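Local coordinates for alkaline phosphatase D (Bacillus subtilis, PDB 2YEQ), which hydrolyses phosphate esters, acting as a phosphodiesterase and alkaline phosphatase with an active site that holds iron and calcium, at residues G150-P158 and Y182-R190; F121-Y132 and F405-G414. All blocks are in the same frame, centred on the assembly; numbering follows the deposited sequence.

Contacts 1 and 2 meet at the iron of the iron and calcium centre, their centres about 13 Å apart. Segment 150-158 brings Asp151, which bridges iron and calcium, and Tyr154, which binds iron; segment 121-132 brings Cys124, and His382 completes the protein ligands of the iron. Along the chain, contact 1 lies nested within the loop closed by contact 2. Two probable hydrogen bonds join them: Tyr154 OH with Ser412 OG at 2.6 Å, and Gln125 NE2 with Tyr152 O at 2.8 Å. The Tyr189 ring packs against Tyr132. A bound phosphate ion, probably from the crystallisation liquor, lies about 3 Å from the Tyr154 side chain (nearest atoms), consistent with a phosphate-binding pocket.

Contact 1. Residues G150-P158 and Y182-R190; sequences GDYIYEYGP and YRNRHAQYR. With FE (Fe (III) ion), chain B; CA (calcium ion), chain C; EDO (1,2-ethanediol), chain D.
Ile153 lies at the middle of the contact, against the aromatic side chains of helix 179-190. Its CG2 stands squarely over the centre of the His186 ring in a CH-pi contact, 4.0 Å from the centroid, while its CA lies over one face of the Tyr189 ring, toward the rim. CG1 sits between the backbone N and the carbonyl carbon (chi1 63°), which carries Ile153 CD1 to the ring edge at Tyr182 CD1, 4.1 Å away. The branched side chain suits this place because its two methyls share the His186 ring and then part, CG2 to Tyr189 and CD1 to Tyr182.

The hydrogen bonds come chiefly from Arg185. Its chain bends at chi2 and chi3 and presents NH1 to two carbonyls, Tyr154 O at 2.9 Å and Tyr156 O at 2.7 Å, the latter on a lone pair. NH2 adds a weak bond to Tyr156 O, so one planar group pins two points of an irregular loop. Tyr154 N gives a second weak bond, 3.3 Å long, to Tyr189 OH, whose stronger partner is His171. Tyr152 OH rests 3.2 Å above the guanidinium plane of Arg190, toward its rim and not hydrogen-bonded to it; the hydroxyl bonds to His199, and the arginine's main polar partner is His245.

The same loop supplies metal ligands. Tyr154 OH binds the iron at 2.0 Å and is also hydrogen-bonded to Ser412; Asp151 OD2 bridges iron and calcium, the latter at 2.5 Å and shared with Asp209, Asp210 and Asp380. The Gly-Asp-x-x-Tyr spacing matches the metal-binding loop of purple acid phosphatases, within the calcineurin-like metallophosphoesterase fold.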
loop_
_atom_site.group_PDB
_atom_site.type_symbol
_atom_site.label_atom_id
_atom_site.label_comp_id
_atom_site.label_asym_id
_atom_site.label_seq_id
_atom_site.Cartn_x
_atom_site.Cartn_y
_atom_site.Cartn_z
ATOM N N GLY A 150 0.149 1.851 -0.740
ATOM C CA GLY A 150 -0.027 3.304 -1.054
ATOM C C GLY A 150 -1.306 3.644 -1.790
ATOM O O GLY A 150 -2.055 2.762 -2.221
ATOM N N ASP A 151 -1.515 4.958 -1.969
ATOM C CA ASP A 151 -2.712 5.526 -2.507
ATOM C C ASP A 151 -3.916 4.986 -1.724
ATOM O O ASP A 151 -4.913 4.588 -2.294
ATOM C CB ASP A 151 -2.845 5.280 -4.000
ATOM C CG ASP A 151 -1.786 6.011 -4.837
ATOM O OD1 ASP A 151 -0.896 6.662 -4.270
ATOM O OD2 ASP A 151 -1.845 5.862 -6.096
ATOM N N TYR A 152 -3.776 4.994 -0.405
ATOM C CA TYR A 152 -4.879 4.685 0.494
ATOM C C TYR A 152 -5.990 5.734 0.429
ATOM O O TYR A 152 -7.166 5.388 0.601
ATOM C CB TYR A 152 -4.355 4.562 1.904
ATOM C CG TYR A 152 -5.329 4.015 2.913
ATOM C CD1 TYR A 152 -6.298 4.831 3.485
ATOM C CD2 TYR A 152 -5.254 2.683 3.338
ATOM C CE1 TYR A 152 -7.190 4.335 4.449
ATOM C CE2 TYR A 152 -6.154 2.176 4.313
ATOM C CZ TYR A 152 -7.115 3.016 4.855
ATOM O OH TYR A 152 -7.996 2.541 5.796
ATOM N N ILE A 153 -5.620 7.007 0.226
ATOM C CA ILE A 153 -6.563 8.049 -0.189
ATOM C C ILE A 153 -6.052 8.709 -1.455
ATOM O O ILE A 153 -4.887 8.523 -1.801
ATOM C CB ILE A 153 -6.752 9.163 0.874
ATOM C CG1 ILE A 153 -5.433 9.922 1.116
ATOM C CG2 ILE A 153 -7.310 8.582 2.184
ATOM C CD1 ILE A 153 -5.617 11.284 1.823
ATOM N N TYR A 154 -6.938 9.430 -2.151
ATOM C CA TYR A 154 -6.575 10.316 -3.248
ATOM C C TYR A 154 -7.014 11.731 -2.825
ATOM O O TYR A 154 -7.946 11.883 -2.017
ATOM C CB TYR A 154 -7.226 9.912 -4.582
ATOM C CG TYR A 154 -6.613 8.661 -5.196
ATOM C CD1 TYR A 154 -6.776 7.405 -4.585
ATOM C CD2 TYR A 154 -5.835 8.738 -6.339
ATOM C CE1 TYR A 154 -6.206 6.261 -5.112
ATOM C CE2 TYR A 154 -5.248 7.590 -6.897
ATOM C CZ TYR A 154 -5.421 6.358 -6.264
ATOM O OH TYR A 154 -4.879 5.223 -6.793
ATOM N N GLU A 155 -6.351 12.730 -3.394
ATOM C CA GLU A 155 -6.443 14.121 -2.934
ATOM C C GLU A 155 -7.407 14.993 -3.698
ATOM O O GLU A 155 -7.694 16.135 -3.286
ATOM C CB GLU A 155 -5.039 14.743 -2.960
ATOM C CG GLU A 155 -4.572 15.229 -4.358
ATOM C CD GLU A 155 -3.888 14.142 -5.184
ATOM O OE1 GLU A 155 -4.035 12.941 -4.842
ATOM O OE2 GLU A 155 -3.232 14.485 -6.203
ATOM N N TYR A 156 -7.901 14.488 -4.820
ATOM C CA TYR A 156 -8.659 15.276 -5.767
ATOM C C TYR A 156 -9.998 15.810 -5.253
ATOM O O TYR A 156 -10.555 15.305 -4.281
ATOM C CB TYR A 156 -8.915 14.469 -7.033
ATOM C CG TYR A 156 -7.644 14.089 -7.760
ATOM C CD1 TYR A 156 -6.928 15.041 -8.471
ATOM C CD2 TYR A 156 -7.145 12.788 -7.717
ATOM C CE1 TYR A 156 -5.756 14.712 -9.124
ATOM C CE2 TYR A 156 -5.973 12.450 -8.352
ATOM C CZ TYR A 156 -5.272 13.414 -9.038
ATOM O OH TYR A 156 -4.105 13.080 -9.674
ATOM N N GLY A 157 -10.455 16.880 -5.898
ATOM C CA GLY A 157 -11.841 17.298 -5.849
ATOM C C GLY A 157 -12.670 16.373 -6.717
ATOM O O GLY A 157 -12.144 15.417 -7.300
ATOM N N PRO A 158 -13.964 16.643 -6.809
ATOM C CA PRO A 158 -14.848 15.784 -7.587
ATOM C C PRO A 158 -14.747 16.059 -9.086
ATOM O O PRO A 158 -14.424 17.172 -9.490
ATOM C CB PRO A 158 -16.238 16.127 -7.036
ATOM C CG PRO A 158 -16.120 17.485 -6.550
ATOM C CD PRO A 158 -14.723 17.616 -6.005
ATOM N N TYR A 182 -7.485 16.949 4.927
ATOM C CA TYR A 182 -6.907 15.593 4.898
ATOM C C TYR A 182 -7.591 14.652 5.875
ATOM O O TYR A 182 -7.817 13.477 5.567
ATOM C CB TYR A 182 -5.381 15.616 5.162
ATOM C CG TYR A 182 -4.607 15.931 3.919
ATOM C CD1 TYR A 182 -4.266 14.923 3.010
ATOM C CD2 TYR A 182 -4.209 17.241 3.631
ATOM C CE1 TYR A 182 -3.569 15.214 1.831
ATOM C CE2 TYR A 182 -3.522 17.549 2.464
ATOM C CZ TYR A 182 -3.192 16.537 1.568
ATOM O OH TYR A 182 -2.502 16.857 0.427
ATOM N N ARG A 183 -7.898 15.152 7.060
ATOM C CA ARG A 183 -8.614 14.366 8.067
ATOM C C ARG A 183 -9.984 13.935 7.542
ATOM O O ARG A 183 -10.374 12.753 7.689
ATOM C CB ARG A 183 -8.775 15.153 9.361
ATOM C CG ARG A 183 -7.545 15.272 10.196
ATOM C CD ARG A 183 -7.772 16.323 11.302
ATOM N NE ARG A 183 -6.761 16.257 12.333
ATOM C CZ ARG A 183 -6.650 17.116 13.334
ATOM N NH1 ARG A 183 -7.490 18.138 13.450
ATOM N NH2 ARG A 183 -5.724 16.935 14.238
ATOM N N ASN A 184 -10.698 14.874 6.919
ATOM C CA ASN A 184 -12.008 14.589 6.383
ATOM C C ASN A 184 -11.956 13.614 5.209
ATOM O O ASN A 184 -12.848 12.767 5.036
ATOM C CB ASN A 184 -12.754 15.880 6.006
ATOM C CG ASN A 184 -13.142 16.705 7.230
ATOM O OD1 ASN A 184 -13.125 16.195 8.351
ATOM N ND2 ASN A 184 -13.459 17.990 7.021
ATOM N N ARG A 185 -10.913 13.713 4.391
ATOM C CA ARG A 185 -10.776 12.771 3.286
ATOM C C ARG A 185 -10.476 11.360 3.840
ATOM O O ARG A 185 -11.051 10.390 3.348
ATOM C CB ARG A 185 -9.664 13.199 2.340
ATOM C CG ARG A 185 -9.476 12.299 1.138
ATOM C CD ARG A 185 -10.670 12.254 0.245
ATOM N NE ARG A 185 -11.258 13.548 -0.129
ATOM C CZ ARG A 185 -10.968 14.263 -1.211
ATOM N NH1 ARG A 185 -10.018 13.864 -2.064
ATOM N NH2 ARG A 185 -11.647 15.402 -1.446
ATOM N N HIS A 186 -9.575 11.244 4.812
ATOM C CA HIS A 186 -9.347 9.935 5.490
ATOM C C HIS A 186 -10.652 9.376 6.068
ATOM O O HIS A 186 -10.933 8.192 5.940
ATOM C CB HIS A 186 -8.289 9.973 6.589
ATOM C CG HIS A 186 -6.884 9.838 6.080
ATOM N ND1 HIS A 186 -6.080 8.724 6.065
ATOM C CD2 HIS A 186 -6.166 10.772 5.486
ATOM C CE1 HIS A 186 -4.903 9.041 5.519
ATOM N NE2 HIS A 186 -4.953 10.272 5.124
ATOM N N ALA A 187 -11.459 10.239 6.677
ATOM C CA ALA A 187 -12.745 9.824 7.208
ATOM C C ALA A 187 -13.700 9.352 6.115
ATOM O O ALA A 187 -14.435 8.379 6.330
ATOM C CB ALA A 187 -13.369 10.960 8.035
ATOM N N GLN A 188 -13.708 10.009 4.952
ATOM C CA GLN A 188 -14.585 9.585 3.866
ATOM C C GLN A 188 -14.272 8.151 3.445
ATOM O O GLN A 188 -15.176 7.345 3.281
ATOM C CB GLN A 188 -14.477 10.482 2.637
ATOM C CG GLN A 188 -15.271 9.961 1.454
ATOM C CD GLN A 188 -15.262 10.890 0.258
ATOM O OE1 GLN A 188 -14.209 11.425 -0.114
ATOM N NE2 GLN A 188 -16.438 11.077 -0.371
ATOM N N TYR A 189 -12.991 7.879 3.216
ATOM C CA TYR A 189 -12.520 6.560 2.766
ATOM C C TYR A 189 -12.736 5.493 3.831
ATOM O O TYR A 189 -13.253 4.429 3.538
ATOM C CB TYR A 189 -11.015 6.616 2.372
ATOM C CG TYR A 189 -10.773 7.131 0.960
ATOM C CD1 TYR A 189 -11.239 8.376 0.561
ATOM C CD2 TYR A 189 -10.035 6.395 0.045
ATOM C CE1 TYR A 189 -11.015 8.850 -0.716
ATOM C CE2 TYR A 189 -9.812 6.849 -1.241
ATOM C CZ TYR A 189 -10.276 8.099 -1.611
ATOM O OH TYR A 189 -10.076 8.553 -2.894
ATOM N N ARG A 190 -12.352 5.807 5.068
ATOM C CA ARG A 190 -12.372 4.873 6.172
ATOM C C ARG A 190 -13.809 4.571 6.681
ATOM O O ARG A 190 -14.002 3.612 7.424
ATOM C CB ARG A 190 -11.485 5.409 7.295
ATOM C CG ARG A 190 -11.188 4.474 8.447
ATOM C CD ARG A 190 -10.538 3.194 7.938
ATOM N NE ARG A 190 -9.513 2.608 8.777
ATOM C CZ ARG A 190 -8.376 3.179 9.191
ATOM N NH1 ARG A 190 -8.071 4.442 8.923
ATOM N NH2 ARG A 190 -7.546 2.484 9.957
HETATM FE FE FE B . -3.066 4.808 -7.519
HETATM CA CA CA C . 0.594 6.019 -6.694
HETATM C C1 EDO D . -12.297 20.624 5.560
HETATM O O1 EDO D . -12.647 21.943 6.022
HETATM C C2 EDO D . -12.969 20.274 4.226
HETATM O O2 EDO D . -13.329 18.887 4.168
HETATM O O HOH W 1 0.208 3.826 -5.408
#

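Contact 2. Residues F121-Y132 and F405-G414; sequences FASCQQYEHGYY and FVGTSITSGG. With FE (Fe (III) ion), chain B.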
loop_
_atom_site.group_PDB
_atom_site.type_symbol
_atom_site.label_atom_id
_atom_site.label_comp_id
_atom_site.label_asym_id
_atom_site.label_seq_id
_atom_site.Cartn_x
_atom_site.Cartn_y
_atom_site.Cartn_z
ATOM N N PHE A 121 -1.727 -8.185 0.014
ATOM C CA PHE A 121 -1.318 -6.779 -0.159
ATOM C C PHE A 121 -2.207 -6.062 -1.140
ATOM O O PHE A 121 -2.741 -6.641 -2.099
ATOM C CB PHE A 121 0.192 -6.619 -0.438
ATOM C CG PHE A 121 0.657 -7.121 -1.757
ATOM C CD1 PHE A 121 0.697 -6.281 -2.853
ATOM C CD2 PHE A 121 1.155 -8.420 -1.887
ATOM C CE1 PHE A 121 1.197 -6.704 -4.067
ATOM C CE2 PHE A 121 1.668 -8.864 -3.112
ATOM C CZ PHE A 121 1.670 -8.015 -4.205
ATOM N N ALA A 122 -2.388 -4.772 -0.864
ATOM C CA ALA A 122 -3.331 -3.964 -1.589
ATOM C C ALA A 122 -2.749 -2.564 -1.820
ATOM O O ALA A 122 -1.853 -2.135 -1.100
ATOM C CB ALA A 122 -4.605 -3.846 -0.750
ATOM N N SER A 123 -3.283 -1.878 -2.811
ATOM C CA SER A 123 -2.973 -0.463 -3.045
ATOM C C SER A 123 -4.087 0.153 -3.839
ATOM O O SER A 123 -4.923 -0.558 -4.402
ATOM C CB SER A 123 -1.655 -0.353 -3.827
ATOM O OG SER A 123 -1.818 -0.871 -5.126
ATOM N N CYS A 124 -4.107 1.487 -3.903
ATOM C CA CYS A 124 -4.837 2.221 -4.947
ATOM C C CYS A 124 -6.365 2.033 -4.931
ATOM O O CYS A 124 -6.983 1.311 -5.753
ATOM C CB CYS A 124 -4.229 1.969 -6.338
ATOM S SG CYS A 124 -2.477 2.579 -6.530
ATOM N N GLN A 125 -6.984 2.765 -4.019
ATOM C CA GLN A 125 -8.410 2.622 -3.755
ATOM C C GLN A 125 -9.212 3.907 -3.982
ATOM O O GLN A 125 -10.000 4.303 -3.126
ATOM C CB GLN A 125 -8.618 2.088 -2.337
ATOM C CG GLN A 125 -7.982 2.884 -1.209
ATOM C CD GLN A 125 -7.750 2.064 0.007
ATOM O OE1 GLN A 125 -7.427 0.864 -0.084
ATOM N NE2 GLN A 125 -7.870 2.692 1.176
ATOM N N GLN A 126 -9.048 4.503 -5.156
ATOM C CA GLN A 126 -9.742 5.742 -5.510
ATOM C C GLN A 126 -11.241 5.533 -5.197
ATOM O O GLN A 126 -11.908 4.727 -5.820
ATOM C CB GLN A 126 -9.541 6.099 -6.985
ATOM C CG GLN A 126 -9.260 7.574 -7.292
ATOM C CD GLN A 126 -10.488 8.496 -7.138
ATOM O OE1 GLN A 126 -11.297 8.281 -6.272
ATOM N NE2 GLN A 126 -10.606 9.529 -7.997
ATOM N N TYR A 127 -11.742 6.266 -4.214
ATOM C CA TYR A 127 -13.112 6.104 -3.709
ATOM C C TYR A 127 -14.149 6.308 -4.778
ATOM O O TYR A 127 -15.201 5.622 -4.806
ATOM C CB TYR A 127 -13.322 7.081 -2.549
ATOM C CG TYR A 127 -14.660 7.074 -1.834
ATOM C CD1 TYR A 127 -14.888 6.214 -0.745
ATOM C CD2 TYR A 127 -15.666 7.953 -2.195
ATOM C CE1 TYR A 127 -16.092 6.239 -0.066
ATOM C CE2 TYR A 127 -16.877 7.969 -1.521
ATOM C CZ TYR A 127 -17.085 7.117 -0.469
ATOM O OH TYR A 127 -18.298 7.130 0.193
ATOM N N GLU A 128 -13.851 7.220 -5.692
ATOM C CA GLU A 128 -14.817 7.579 -6.719
ATOM C C GLU A 128 -14.922 6.534 -7.831
ATOM O O GLU A 128 -15.932 6.499 -8.555
ATOM C CB GLU A 128 -14.414 8.902 -7.377
ATOM C CG GLU A 128 -14.233 10.073 -6.409
ATOM C CD GLU A 128 -13.897 11.362 -7.172
ATOM O OE1 GLU A 128 -12.929 11.359 -8.014
ATOM O OE2 GLU A 128 -14.643 12.348 -6.975
ATOM N N HIS A 129 -13.883 5.715 -7.995
ATOM C CA HIS A 129 -13.803 4.816 -9.151
ATOM C C HIS A 129 -14.571 3.499 -8.992
ATOM O O HIS A 129 -14.854 2.829 -9.987
ATOM C CB HIS A 129 -12.343 4.538 -9.510
ATOM C CG HIS A 129 -11.656 5.736 -10.090
ATOM N ND1 HIS A 129 -10.433 5.672 -10.722
ATOM C CD2 HIS A 129 -12.051 7.032 -10.163
ATOM C CE1 HIS A 129 -10.093 6.882 -11.134
ATOM N NE2 HIS A 129 -11.058 7.723 -10.809
ATOM N N GLY A 130 -14.914 3.150 -7.764
ATOM C CA GLY A 130 -15.714 1.958 -7.547
ATOM C C GLY A 130 -15.954 1.683 -6.091
ATOM O O GLY A 130 -15.474 2.413 -5.223
ATOM N N TYR A 131 -16.727 0.624 -5.865
ATOM C CA TYR A 131 -17.029 0.095 -4.545
ATOM C C TYR A 131 -15.892 -0.792 -4.081
ATOM O O TYR A 131 -15.143 -1.356 -4.895
ATOM C CB TYR A 131 -18.435 -0.609 -4.575
ATOM C CG TYR A 131 -19.488 0.443 -4.839
ATOM C CD1 TYR A 131 -19.946 1.277 -3.811
ATOM C CD2 TYR A 131 -19.908 0.718 -6.136
ATOM C CE1 TYR A 131 -20.859 2.301 -4.062
ATOM C CE2 TYR A 131 -20.793 1.738 -6.399
ATOM C CZ TYR A 131 -21.264 2.533 -5.356
ATOM O OH TYR A 131 -22.116 3.556 -5.648
ATOM N N TYR A 132 -15.748 -0.876 -2.768
ATOM C CA TYR A 132 -14.717 -1.641 -2.093
ATOM C C TYR A 132 -15.081 -3.133 -1.860
ATOM O O TYR A 132 -14.706 -3.755 -0.865
ATOM C CB TYR A 132 -14.348 -0.958 -0.775
ATOM C CG TYR A 132 -13.644 0.419 -0.909
ATOM C CD1 TYR A 132 -13.134 0.880 -2.127
ATOM C CD2 TYR A 132 -13.462 1.216 0.218
ATOM C CE1 TYR A 132 -12.493 2.136 -2.218
ATOM C CE2 TYR A 132 -12.823 2.439 0.146
ATOM C CZ TYR A 132 -12.343 2.906 -1.067
ATOM O OH TYR A 132 -11.703 4.133 -1.088
ATOM N N PHE A 405 6.039 -9.166 -7.588
ATOM C CA PHE A 405 4.598 -9.238 -7.737
ATOM C C PHE A 405 4.014 -7.843 -7.624
ATOM O O PHE A 405 4.035 -7.239 -6.541
ATOM C CB PHE A 405 4.036 -10.143 -6.629
ATOM C CG PHE A 405 4.632 -11.522 -6.663
ATOM C CD1 PHE A 405 4.356 -12.358 -7.733
ATOM C CD2 PHE A 405 5.503 -11.945 -5.704
ATOM C CE1 PHE A 405 4.936 -13.635 -7.823
ATOM C CE2 PHE A 405 6.109 -13.254 -5.788
ATOM C CZ PHE A 405 5.806 -14.068 -6.858
ATOM N N VAL A 406 3.501 -7.352 -8.737
ATOM C CA VAL A 406 2.876 -6.055 -8.820
ATOM C C VAL A 406 1.382 -6.270 -8.694
ATOM O O VAL A 406 0.755 -6.917 -9.517
ATOM C CB VAL A 406 3.159 -5.366 -10.173
ATOM C CG1 VAL A 406 2.498 -3.969 -10.250
ATOM C CG2 VAL A 406 4.702 -5.290 -10.426
ATOM N N GLY A 407 0.798 -5.739 -7.646
ATOM C CA GLY A 407 -0.638 -5.863 -7.481
ATOM C C GLY A 407 -1.454 -4.829 -8.184
ATOM O O GLY A 407 -1.101 -3.646 -8.219
ATOM N N THR A 408 -2.582 -5.270 -8.730
ATOM C CA THR A 408 -3.595 -4.366 -9.235
ATOM C C THR A 408 -4.150 -3.440 -8.132
ATOM O O THR A 408 -3.840 -3.582 -6.956
ATOM C CB THR A 408 -4.722 -5.179 -9.839
ATOM O OG1 THR A 408 -5.639 -4.333 -10.531
ATOM C CG2 THR A 408 -5.420 -6.047 -8.768
ATOM N N SER A 409 -4.987 -2.513 -8.536
ATOM C CA SER A 409 -5.614 -1.586 -7.616
ATOM C C SER A 409 -6.930 -2.169 -7.057
ATOM O O SER A 409 -7.594 -2.975 -7.725
ATOM C CB SER A 409 -5.926 -0.326 -8.374
ATOM O OG SER A 409 -6.562 -0.618 -9.610
ATOM N N ILE A 410 -7.274 -1.745 -5.846
ATOM C CA ILE A 410 -8.567 -2.059 -5.212
ATOM C C ILE A 410 -9.703 -1.511 -6.055
ATOM O O ILE A 410 -10.702 -2.210 -6.286
ATOM C CB ILE A 410 -8.600 -1.504 -3.780
ATOM C CG1 ILE A 410 -7.627 -2.271 -2.891
ATOM C CG2 ILE A 410 -10.023 -1.478 -3.203
ATOM C CD1 ILE A 410 -8.134 -3.694 -2.406
ATOM N N THR A 411 -9.577 -0.255 -6.520
ATOM C CA THR A 411 -10.545 0.349 -7.439
ATOM C C THR A 411 -9.993 1.268 -8.539
ATOM O O THR A 411 -10.654 1.473 -9.538
ATOM C CB THR A 411 -11.535 1.261 -6.667
ATOM O OG1 THR A 411 -10.777 2.133 -5.815
ATOM C CG2 THR A 411 -12.540 0.402 -5.841
ATOM N N SER A 412 -8.835 1.885 -8.330
ATOM C CA SER A 412 -8.382 2.966 -9.235
ATOM C C SER A 412 -8.349 2.464 -10.657
ATOM O O SER A 412 -7.807 1.384 -10.933
ATOM C CB SER A 412 -6.996 3.482 -8.842
ATOM O OG SER A 412 -6.978 3.853 -7.490
ATOM N N GLY A 413 -9.009 3.215 -11.532
ATOM C CA GLY A 413 -9.059 2.904 -12.953
ATOM C C GLY A 413 -10.351 2.271 -13.410
ATOM O O GLY A 413 -10.644 2.248 -14.601
ATOM N N GLY A 414 -11.164 1.790 -12.474
ATOM C CA GLY A 414 -12.485 1.288 -12.847
ATOM C C GLY A 414 -12.469 -0.198 -13.187
ATOM O O GLY A 414 -11.609 -0.945 -12.714
HETATM FE FE FE B . -3.066 4.808 -7.519
HETATM O O HOH W 2 -2.405 -5.542 -4.635
HETATM O O HOH W 3 -4.807 -3.960 -4.508
HETATM O O HOH W 4 -1.961 -0.752 -8.260
HETATM O O HOH W 5 -13.013 -3.060 -4.722
#
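This is a buried, largely backbone-mediated contact between Cys124 and its neighbours and the Ser409-Ser412 region, in the loops that follow strands 117-122 and 400-406, which belong to the two different central sheets. Ile410 N bonds to Ser123 O at 3.0 Å. The next carbonyl, Cys124 O, takes two donors: Thr411 N at 3.1 Å in its plane and Ser412 N at 3.2 Å from above it. Small hydroxyl side chains then reach the backbone opposite. Ser412 OG, also the partner of Tyr154, accepts from Gln126 N at 3.2 Å, and Thr411 OG1 donates to Gln126 O at 2.8 Å, on the opposite face from His129 N. Ile410 adds an apolar contact, its CD1 3.9 Å from Ala122 CB.

Thr411 to Gly414 form a type II turn, with Gly413 at a positive phi that suits glycine. Its N meets His129 ND1 at 3.0 Å, almost straight (175°) and in the ring plane, while NE2 bonds to Tyr161 O. Were His129 replaced by alanine, Gly413 N would probably lose its acceptor and Tyr161 O this donor, leaving the turn freer to shift.

Cys124 SG, anti to its own carbonyl carbon (chi1 -63°), binds the iron at 2.5 Å. Gripping the Cys124 carbonyl with two N-H groups is thus likely to fix the backbone from which this sulfur ligand is presented.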